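Local coordinates for protein D-alanyl-lipoteichoic acid synthetase (Streptococcus pneumoniae, PDB 3BMA) that probably takes part in adding D-alanine to lipoteichoic acid during cell wall biogenesis, as a membrane-associated member of the DltD family, at residues F220-A233 against W354-P366. The protein carries 1 engineered substitution. Numbering follows the deposited sequence.
Sequences FSYQAIEDVVKADA and WLGWLAFDKAVDP
Tyr222 of helix 222-233 is a knob set among Leu358, Asp361, Lys362 and Asp365 of helix 355-366. The two helices pack nearly antiparallel, at 155°, in an SGNH hydrolase-like fold. Phe360 and Val364 of the second helix reach strands 101-105 and 291-296 of the parallel sheet, while Leu358 and Asp361 turn to helix 222-233. Packing is tight around the Tyr222 ring and along the middle. The extended Lys362 chain crosses one ring face, with CG 3.8 Å from the centroid, and Phe220 CZ lies over the opposite face. Leu358 puts CD2 against Ile225 CG2 at 3.8 Å and CD1 against Glu226 CA. Val229 CG1 lies against the backbone of Trp354. Beyond it, Ala233 CB sits over a face of the Trp354 indole. At the indole edge, Trp354 NE1 donates to Asp232 OD2 (3.2 Å), from above the carboxylate plane. The looser, wetter side is at the Lys362 amine and Glu226 carboxylate, where a water accepts from Lys362 NZ and donates to Glu226 OE2. Arg69 forms a salt bridge with Asp361 OD1. Asp361 CG stands anti to the backbone nitrogen (chi1 -161°), which brings OD2 within 2.8 Å of Tyr222 OH, its weak hydrogen-bond donor.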
loop_
_atom_site.group_PDB
_atom_site.type_symbol
_atom_site.label_atom_id
_atom_site.label_comp_id
_atom_site.label_asym_id
_atom_site.label_seq_id
_atom_site.Cartn_x
_atom_site.Cartn_y
_atom_site.Cartn_z
ATOM N N PHE C 220 30.127 -16.655 49.885
ATOM C CA PHE C 220 29.222 -17.657 49.326
ATOM C C PHE C 220 29.577 -19.084 49.728
ATOM O O PHE C 220 30.682 -19.563 49.456
ATOM C CB PHE C 220 29.147 -17.543 47.795
ATOM C CG PHE C 220 28.223 -18.550 47.156
ATOM C CD1 PHE C 220 26.846 -18.357 47.177
ATOM C CD2 PHE C 220 28.730 -19.687 46.531
ATOM C CE1 PHE C 220 25.989 -19.281 46.598
ATOM C CE2 PHE C 220 27.879 -20.618 45.948
ATOM C CZ PHE C 220 26.506 -20.412 45.983
ATOM N N SER C 221 28.621 -19.741 50.381
ATOM C CA SER C 221 28.645 -21.187 50.590
ATOM C C SER C 221 27.208 -21.681 50.735
ATOM O O SER C 221 26.393 -21.044 51.408
ATOM C CB SER C 221 29.492 -21.570 51.813
ATOM O OG SER C 221 28.701 -22.050 52.887
ATOM N N TYR C 222 26.907 -22.810 50.095
ATOM C CA TYR C 222 25.560 -23.382 50.098
ATOM C C TYR C 222 25.073 -23.802 51.482
ATOM O O TYR C 222 23.891 -23.677 51.779
ATOM C CB TYR C 222 25.473 -24.571 49.141
ATOM C CG TYR C 222 25.367 -24.195 47.682
ATOM C CD1 TYR C 222 26.459 -24.336 46.828
ATOM C CD2 TYR C 222 24.174 -23.701 47.153
ATOM C CE1 TYR C 222 26.368 -23.997 45.484
ATOM C CE2 TYR C 222 24.073 -23.358 45.811
ATOM C CZ TYR C 222 25.175 -23.507 44.983
ATOM O OH TYR C 222 25.084 -23.170 43.653
ATOM N N GLN C 223 25.985 -24.296 52.317
ATOM C CA GLN C 223 25.639 -24.751 53.666
ATOM C C GLN C 223 25.346 -23.592 54.627
ATOM O O GLN C 223 24.458 -23.703 55.477
ATOM C CB GLN C 223 26.734 -25.667 54.232
ATOM C CG GLN C 223 26.304 -26.510 55.436
ATOM C CD GLN C 223 25.135 -27.436 55.129
ATOM O OE1 GLN C 223 25.209 -28.278 54.232
ATOM N NE2 GLN C 223 24.049 -27.286 55.881
ATOM N N ALA C 224 26.087 -22.492 54.488
ATOM C CA ALA C 224 25.884 -21.302 55.321
ATOM C C ALA C 224 24.569 -20.607 54.988
ATOM O O ALA C 224 23.855 -20.162 55.890
ATOM C CB ALA C 224 27.051 -20.333 55.191
ATOM N N ILE C 225 24.254 -20.528 53.695
ATOM C CA ILE C 225 22.982 -19.972 53.231
ATOM C C ILE C 225 21.824 -20.858 53.696
ATOM O O ILE C 225 20.802 -20.343 54.159
ATOM C CB ILE C 225 22.963 -19.765 51.692
ATOM C CG1 ILE C 225 23.983 -18.695 51.294
ATOM C CG2 ILE C 225 21.564 -19.358 51.192
ATOM C CD1 ILE C 225 24.348 -18.717 49.832
ATOM N N GLU C 226 22.021 -22.177 53.619
ATOM C CA GLU C 226 21.029 -23.159 54.071
ATOM C C GLU C 226 20.623 -22.953 55.528
ATOM O O GLU C 226 19.459 -23.135 55.861
ATOM C CB GLU C 226 21.508 -24.601 53.837
ATOM C CG GLU C 226 20.445 -25.671 54.111
ATOM C CD GLU C 226 20.786 -27.027 53.530
ATOM O OE1 GLU C 226 21.084 -27.948 54.321
ATOM O OE2 GLU C 226 20.750 -27.172 52.287
ATOM N N ASP C 227 21.577 -22.550 56.371
ATOM C CA ASP C 227 21.314 -22.221 57.780
ATOM C C ASP C 227 20.351 -21.040 57.949
ATOM O O ASP C 227 19.460 -21.079 58.800
ATOM C CB ASP C 227 22.624 -21.927 58.528
ATOM C CG ASP C 227 23.576 -23.119 58.555
ATOM O OD1 ASP C 227 23.155 -24.256 58.240
ATOM O OD2 ASP C 227 24.758 -22.908 58.901
ATOM N N VAL C 228 20.536 -20.002 57.135
ATOM C CA VAL C 228 19.698 -18.799 57.190
ATOM C C VAL C 228 18.315 -19.060 56.579
ATOM O O VAL C 228 17.300 -18.545 57.057
ATOM C CB VAL C 228 20.378 -17.594 56.478
ATOM C CG1 VAL C 228 19.734 -16.278 56.904
ATOM C CG2 VAL C 228 21.868 -17.557 56.780
ATOM N N VAL C 229 18.287 -19.875 55.529
ATOM C CA VAL C 229 17.054 -20.187 54.808
ATOM C C VAL C 229 16.206 -21.238 55.559
ATOM O O VAL C 229 14.971 -21.211 55.487
ATOM C CB VAL C 229 17.364 -20.579 53.329
ATOM C CG1 VAL C 229 16.132 -21.015 52.599
ATOM C CG2 VAL C 229 17.974 -19.395 52.589
ATOM N N LYS C 230 16.875 -22.129 56.296
ATOM C CA LYS C 230 16.220 -23.128 57.160
ATOM C C LYS C 230 15.415 -22.463 58.273
ATOM O O LYS C 230 14.305 -22.894 58.580
ATOM C CB LYS C 230 17.266 -24.051 57.800
ATOM C CG LYS C 230 16.758 -25.383 58.335
ATOM C CD LYS C 230 17.065 -26.512 57.362
ATOM C CE LYS C 230 17.445 -27.799 58.086
ATOM N NZ LYS C 230 16.290 -28.454 58.755
ATOM N N ALA C 231 15.990 -21.416 58.867
ATOM C CA ALA C 231 15.385 -20.700 59.993
ATOM C C ALA C 231 14.194 -19.847 59.570
ATOM O O ALA C 231 13.256 -19.656 60.345
ATOM C CB ALA C 231 16.431 -19.842 60.702
ATOM N N ASP C 232 14.251 -19.334 58.343
ATOM C CA ASP C 232 13.158 -18.572 57.745
ATOM C C ASP C 232 11.976 -19.492 57.439
ATOM O O ASP C 232 10.821 -19.129 57.663
ATOM C CB ASP C 232 13.646 -17.875 56.466
ATOM C CG ASP C 232 12.578 -17.000 55.815
ATOM O OD1 ASP C 232 11.871 -16.267 56.541
ATOM O OD2 ASP C 232 12.460 -17.037 54.570
ATOM N N ALA C 233 12.286 -20.688 56.947
ATOM C CA ALA C 233 11.283 -21.672 56.555
ATOM C C ALA C 233 10.569 -22.319 57.746
ATOM O O ALA C 233 9.378 -22.606 57.664
ATOM C CB ALA C 233 11.908 -22.733 55.661
ATOM N N TRP C 354 12.644 -21.797 49.100
ATOM C CA TRP C 354 13.563 -22.002 50.220
ATOM C C TRP C 354 14.774 -22.880 49.885
ATOM O O TRP C 354 15.648 -22.465 49.126
ATOM C CB TRP C 354 12.816 -22.504 51.469
ATOM C CG TRP C 354 11.925 -21.473 52.126
ATOM C CD1 TRP C 354 12.284 -20.225 52.552
ATOM C CD2 TRP C 354 10.537 -21.624 52.460
ATOM N NE1 TRP C 354 11.206 -19.584 53.117
ATOM C CE2 TRP C 354 10.121 -20.419 53.075
ATOM C CE3 TRP C 354 9.603 -22.661 52.296
ATOM C CZ2 TRP C 354 8.813 -20.219 53.523
ATOM C CZ3 TRP C 354 8.300 -22.461 52.743
ATOM C CH2 TRP C 354 7.920 -21.247 53.352
ATOM N N LEU C 355 14.817 -24.086 50.445
ATOM C CA LEU C 355 15.917 -25.024 50.203
ATOM C C LEU C 355 15.875 -25.609 48.791
ATOM O O LEU C 355 16.901 -26.030 48.259
ATOM C CB LEU C 355 15.927 -26.141 51.260
ATOM C CG LEU C 355 16.847 -26.042 52.488
ATOM C CD1 LEU C 355 16.721 -24.726 53.251
ATOM C CD2 LEU C 355 16.601 -27.220 53.427
ATOM N N GLY C 356 14.688 -25.611 48.185
ATOM C CA GLY C 356 14.512 -26.037 46.794
ATOM C C GLY C 356 15.170 -25.108 45.790
ATOM O O GLY C 356 15.536 -25.533 44.696
ATOM N N TRP C 357 15.317 -23.838 46.165
ATOM C CA TRP C 357 16.062 -22.868 45.368
ATOM C C TRP C 357 17.562 -23.143 45.376
ATOM O O TRP C 357 18.268 -22.809 44.418
ATOM C CB TRP C 357 15.821 -21.446 45.870
ATOM C CG TRP C 357 14.542 -20.769 45.409
ATOM C CD1 TRP C 357 13.706 -20.018 46.182
ATOM C CD2 TRP C 357 13.974 -20.756 44.083
ATOM N NE1 TRP C 357 12.656 -19.548 45.434
ATOM C CE2 TRP C 357 12.793 -19.986 44.145
ATOM C CE3 TRP C 357 14.344 -21.326 42.855
ATOM C CZ2 TRP C 357 11.979 -19.769 43.029
ATOM C CZ3 TRP C 357 13.532 -21.108 41.746
ATOM C CH2 TRP C 357 12.366 -20.336 41.842
ATOM N N LEU C 358 18.042 -23.737 46.466
ATOM C CA LEU C 358 19.459 -24.048 46.626
ATOM C C LEU C 358 19.874 -25.239 45.778
ATOM O O LEU C 358 20.986 -25.266 45.244
ATOM C CB LEU C 358 19.796 -24.282 48.096
ATOM C CG LEU C 358 19.797 -23.032 48.979
ATOM C CD1 LEU C 358 20.054 -23.420 50.413
ATOM C CD2 LEU C 358 20.831 -22.010 48.500
ATOM N N ALA C 359 18.972 -26.211 45.655
ATOM C CA ALA C 359 19.158 -27.346 44.755
ATOM C C ALA C 359 19.085 -26.882 43.303
ATOM O O ALA C 359 19.849 -27.353 42.458
ATOM C CB ALA C 359 18.108 -28.411 45.025
ATOM N N PHE C 360 18.153 -25.963 43.043
ATOM C CA PHE C 360 17.978 -25.280 41.755
ATOM C C PHE C 360 19.288 -24.600 41.347
ATOM O O PHE C 360 19.777 -24.809 40.233
ATOM C CB PHE C 360 16.817 -24.273 41.883
ATOM C CG PHE C 360 16.600 -23.384 40.683
ATOM C CD1 PHE C 360 15.713 -23.756 39.679
ATOM C CD2 PHE C 360 17.228 -22.140 40.592
ATOM C CE1 PHE C 360 15.484 -22.922 38.583
ATOM C CE2 PHE C 360 17.011 -21.305 39.492
ATOM C CZ PHE C 360 16.134 -21.699 38.487
ATOM N N ASP C 361 19.858 -23.821 42.269
ATOM C CA ASP C 361 21.112 -23.097 42.041
ATOM C C ASP C 361 22.305 -24.001 41.701
ATOM O O ASP C 361 23.120 -23.653 40.849
ATOM C CB ASP C 361 21.446 -22.223 43.251
ATOM C CG ASP C 361 22.444 -21.131 42.923
ATOM O OD1 ASP C 361 22.280 -20.460 41.883
ATOM O OD2 ASP C 361 23.389 -20.934 43.709
ATOM N N LYS C 362 22.383 -25.164 42.348
ATOM C CA LYS C 362 23.484 -26.117 42.145
ATOM C C LYS C 362 23.554 -26.700 40.728
ATOM O O LYS C 362 24.608 -27.179 40.304
ATOM C CB LYS C 362 23.419 -27.254 43.174
ATOM C CG LYS C 362 23.866 -26.862 44.577
ATOM C CD LYS C 362 23.442 -27.900 45.604
ATOM C CE LYS C 362 23.518 -27.346 47.017
ATOM N NZ LYS C 362 22.757 -28.177 47.990
ATOM N N ALA C 363 22.437 -26.660 40.006
ATOM C CA ALA C 363 22.402 -27.111 38.619
ATOM C C ALA C 363 22.440 -25.935 37.646
ATOM O O ALA C 363 23.002 -26.040 36.553
ATOM C CB ALA C 363 21.172 -27.974 38.369
ATOM N N VAL C 364 21.850 -24.814 38.059
ATOM C CA VAL C 364 21.671 -23.658 37.178
ATOM C C VAL C 364 22.895 -22.732 37.164
ATOM O O VAL C 364 23.390 -22.386 36.088
ATOM C CB VAL C 364 20.344 -22.900 37.498
ATOM C CG1 VAL C 364 20.242 -21.602 36.738
ATOM C CG2 VAL C 364 19.152 -23.777 37.160
ATOM N N ASP C 365 23.383 -22.351 38.346
ATOM C CA ASP C 365 24.578 -21.495 38.452
ATOM C C ASP C 365 25.827 -21.989 37.691
ATOM O O ASP C 365 26.356 -21.224 36.891
ATOM C CB ASP C 365 24.914 -21.129 39.906
ATOM C CG ASP C 365 26.186 -20.310 40.022
ATOM O OD1 ASP C 365 26.178 -19.125 39.621
ATOM O OD2 ASP C 365 27.195 -20.854 40.514
ATOM N N PRO C 366 26.281 -23.257 37.906
ATOM C CA PRO C 366 27.451 -23.724 37.146
ATOM C C PRO C 366 27.234 -23.776 35.632
ATOM O O PRO C 366 28.189 -23.596 34.872
ATOM C CB PRO C 366 27.668 -25.147 37.676
ATOM C CG PRO C 366 27.008 -25.166 38.992
ATOM C CD PRO C 366 25.802 -24.317 38.813
HETATM O O HOH W 1 22.606 -26.483 50.285
#